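Local coordinates for activator of Hsp90 ATPase homologue 1/2-like C-terminal domain-containing protein (PDB 2NN5) that is of unknown function but belongs to the AHA1 family, binds magnesium in the crystal and probably shares the ligand-holding helix-grip fold of its relatives, at residues Phe126-Pro131 with Lys140-Trp145. Numbering follows the deposited sequence.
Sequences FSESLP and KDIAGW
Asp141 meets Glu128 with OD2 2.6 Å from Glu128 OE2, a separation so short for two carboxylates that one of the acids probably carries a proton. Their planes are turned 58° apart, and an extended Glu128 side chain, CG anti to the backbone N, spans the gap from the strand. Burial and the nearness of a second acid would be expected to raise the affinity of the pair for a proton. The other oxygen of Asp141, OD1, accepts a hydrogen bond from Trp105 NE1, which fixes Asp141 and would, if anything, favour its charged form. Leu130 CD2 packs beside the acid, 3.9 Å from Asp141 OD2. The same methyl lies 3.9 Å from Ile142 CG1, because Ile142, though its CB leaves the helix at a slant to the strand, carries its outer branch back toward it. One helical turn after Asp141, Trp145 presents one indole face to Phe126, whose CZ sits 3.5 Å above the plane, displaced toward the rim. The Phe126 ring and the five-membered ring of Trp145 meet obliquely, centroids 4.9 Å apart and planes inclined by 35°. Glu128 OE1 also reaches Trp145, 3.4 Å from CD1, with its carboxylate nearly perpendicular to the indole. Strand 126-130 and helix 140-145 run almost antiparallel, at 163°. Helix 138-157 thus packs on one face of the antiparallel sheet, consistent with the helix-grip fold of AHA1-like proteins; strand 121-130 lies between strands 35-44 and 108-116, Trp105 and Phe65 meet Trp145 edge-to-face, and helix 168-182 touches Ile142 through Tyr175.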
ATOM      1  N   PHE A 126       3.376   6.168  -1.061  1.00 11.33           N
ATOM      2  CA  PHE A 126       2.818   5.388   0.056  1.00 10.90           C
ATOM      3  C   PHE A 126       3.773   5.507   1.234  1.00 11.36           C
ATOM      4  O   PHE A 126       4.995   5.345   1.061  1.00 12.62           O
ATOM      5  CB  PHE A 126       2.662   3.909  -0.347  1.00 11.02           C
ATOM      6  CG  PHE A 126       2.207   3.000   0.779  1.00 10.48           C
ATOM      7  CD1 PHE A 126       0.843   2.833   1.040  1.00 10.62           C
ATOM      8  CD2 PHE A 126       3.149   2.296   1.548  1.00 10.63           C
ATOM      9  CE1 PHE A 126       0.433   1.965   2.036  1.00 11.04           C
ATOM     10  CE2 PHE A 126       2.730   1.445   2.557  1.00 10.72           C
ATOM     11  CZ  PHE A 126       1.355   1.287   2.810  1.00 11.25           C
ATOM     12  N   SER A 127       3.245   5.783   2.426  1.00  9.92           N
ATOM     13  CA  SER A 127       4.120   5.745   3.597  1.00 11.33           C
ATOM     14  C   SER A 127       3.397   5.109   4.780  1.00 10.50           C
ATOM     15  O   SER A 127       2.138   5.002   4.768  1.00 10.63           O
ATOM     16  CB  SER A 127       4.617   7.130   3.926  1.00 13.57           C
ATOM     17  OG  SER A 127       3.555   8.041   4.123  1.00 14.71           O
ATOM     18  N   GLU A 128       4.179   4.536   5.707  1.00 10.27           N
ATOM     19  CA  GLU A 128       3.559   3.728   6.754  1.00 10.10           C
ATOM     20  C   GLU A 128       4.364   3.831   8.038  1.00  9.86           C
ATOM     21  O   GLU A 128       5.607   3.883   7.999  1.00 10.60           O
ATOM     22  CB  GLU A 128       3.509   2.264   6.292  1.00  9.63           C
ATOM     23  CG  GLU A 128       2.868   1.289   7.297  1.00 11.23           C
ATOM     24  CD  GLU A 128       2.845  -0.162   6.847  1.00 11.82           C
ATOM     25  OE1 GLU A 128       3.552  -0.538   5.880  1.00 13.30           O
ATOM     26  OE2 GLU A 128       2.141  -0.946   7.540  1.00 13.41           O
ATOM     27  N   SER A 129       3.647   3.841   9.170  1.00 10.89           N
ATOM     28  CA  SER A 129       4.263   3.807  10.525  0.70 11.75           C
ATOM     29  C   SER A 129       3.965   2.437  11.097  1.00 12.00           C
ATOM     30  O   SER A 129       2.779   2.046  11.158  1.00 13.23           O
ATOM     31  CB  SER A 129       3.671   4.891  11.434  0.70 13.09           C
ATOM     32  OG  SER A 129       4.192   4.801  12.764  0.70 13.52           O
ATOM     33  N   LEU A 130       5.007   1.738  11.539  1.00 11.61           N
ATOM     34  CA  LEU A 130       4.886   0.396  12.130  1.00 12.44           C
ATOM     35  C   LEU A 130       5.545   0.350  13.502  1.00 14.61           C
ATOM     36  O   LEU A 130       6.750   0.125  13.631  1.00 13.62           O
ATOM     37  CB  LEU A 130       5.514  -0.689  11.207  1.00 11.58           C
ATOM     38  CG  LEU A 130       5.049  -0.677   9.743  1.00 12.48           C
ATOM     39  CD1 LEU A 130       5.909   0.253   8.843  1.00 14.10           C
ATOM     40  CD2 LEU A 130       5.092  -2.100   9.214  1.00 13.46           C
ATOM     41  N   PRO A 131       4.748   0.626  14.524  1.00 13.44           N
ATOM     42  CA  PRO A 131       5.298   0.575  15.885  1.00 15.16           C
ATOM     43  C   PRO A 131       5.702  -0.835  16.256  1.00 17.37           C
ATOM     44  O   PRO A 131       5.318  -1.815  15.578  1.00 16.84           O
ATOM     45  CB  PRO A 131       4.132   1.069  16.746  1.00 16.41           C
ATOM     46  CG  PRO A 131       3.264   1.868  15.813  1.00 15.63           C
ATOM     47  CD  PRO A 131       3.331   1.080  14.525  1.00 14.98           C
ATOM     48  N   LYS A 140       6.996  -8.545   7.073  1.00 13.64           N
ATOM     49  CA  LYS A 140       5.961  -9.243   6.297  0.60 14.37           C
ATOM     50  C   LYS A 140       4.845  -8.302   5.911  1.00 13.86           C
ATOM     51  O   LYS A 140       4.272  -8.424   4.824  1.00 14.13           O
ATOM     52  CB  LYS A 140       5.352 -10.436   7.049  0.60 14.54           C
ATOM     53  CG  LYS A 140       6.248 -11.624   7.129  0.60 15.78           C
ATOM     54  CD  LYS A 140       5.538 -12.889   7.650  0.60 17.54           C
ATOM     55  CE  LYS A 140       4.277 -12.656   8.486  0.60 22.93           C
ATOM     56  NZ  LYS A 140       2.983 -12.597   7.707  0.60 26.52           N
ATOM     57  N   ASP A 141       4.533  -7.347   6.776  1.00 13.11           N
ATOM     58  CA  ASP A 141       3.484  -6.384   6.440  1.00 11.94           C
ATOM     59  C   ASP A 141       3.962  -5.493   5.305  1.00 10.56           C
ATOM     60  O   ASP A 141       3.181  -5.269   4.348  1.00 11.17           O
ATOM     61  CB  ASP A 141       3.138  -5.551   7.654  1.00 12.62           C
ATOM     62  CG  ASP A 141       1.950  -4.668   7.403  1.00 13.27           C
ATOM     63  OD1 ASP A 141       0.802  -5.181   7.514  1.00 17.09           O
ATOM     64  OD2 ASP A 141       2.152  -3.488   7.040  1.00 16.31           O
ATOM     65  N   ILE A 142       5.221  -4.995   5.373  1.00 11.16           N
ATOM     66  CA  ILE A 142       5.810  -4.212   4.281  1.00 11.44           C
ATOM     67  C   ILE A 142       5.855  -4.993   2.965  1.00 11.87           C
ATOM     68  O   ILE A 142       5.499  -4.432   1.900  1.00 12.70           O
ATOM     69  CB  ILE A 142       7.198  -3.696   4.694  1.00 11.29           C
ATOM     70  CG1 ILE A 142       7.027  -2.643   5.822  1.00 13.25           C
ATOM     71  CG2 ILE A 142       7.917  -3.101   3.490  1.00 15.07           C
ATOM     72  CD1 ILE A 142       8.341  -2.305   6.580  1.00 13.09           C
ATOM     73  N   ALA A 143       6.244  -6.274   3.017  1.00 11.50           N
ATOM     74  CA  ALA A 143       6.247  -7.115   1.811  1.00 11.81           C
ATOM     75  C   ALA A 143       4.842  -7.155   1.243  1.00 11.62           C
ATOM     76  O   ALA A 143       4.646  -7.013   0.039  1.00 12.41           O
ATOM     77  CB  ALA A 143       6.721  -8.511   2.182  1.00 12.56           C
ATOM     78  N   GLY A 144       3.839  -7.340   2.112  1.00 11.38           N
ATOM     79  CA  GLY A 144       2.450  -7.397   1.623  1.00 11.29           C
ATOM     80  C   GLY A 144       2.033  -6.109   0.919  1.00  9.48           C
ATOM     81  O   GLY A 144       1.406  -6.138  -0.137  1.00 11.66           O
ATOM     82  N   TRP A 145       2.376  -4.954   1.511  1.00 10.14           N
ATOM     83  CA  TRP A 145       2.057  -3.692   0.860  1.00 10.20           C
ATOM     84  C   TRP A 145       2.778  -3.524  -0.469  1.00 10.90           C
ATOM     85  O   TRP A 145       2.179  -3.041  -1.439  1.00 11.72           O
ATOM     86  CB  TRP A 145       2.400  -2.501   1.778  1.00 10.60           C
ATOM     87  CG  TRP A 145       1.300  -2.323   2.799  1.00 10.77           C
ATOM     88  CD1 TRP A 145       1.349  -2.534   4.152  1.00 11.90           C
ATOM     89  CD2 TRP A 145      -0.066  -1.963   2.487  1.00 10.37           C
ATOM     90  NE1 TRP A 145       0.095  -2.304   4.708  1.00 13.98           N
ATOM     91  CE2 TRP A 145      -0.784  -1.945   3.713  1.00 11.31           C
ATOM     92  CE3 TRP A 145      -0.725  -1.553   1.308  1.00 10.91           C
ATOM     93  CZ2 TRP A 145      -2.145  -1.602   3.770  1.00 13.90           C
ATOM     94  CZ3 TRP A 145      -2.090  -1.242   1.370  1.00 12.04           C
ATOM     95  CH2 TRP A 145      -2.766  -1.249   2.583  1.00 12.95           C
TER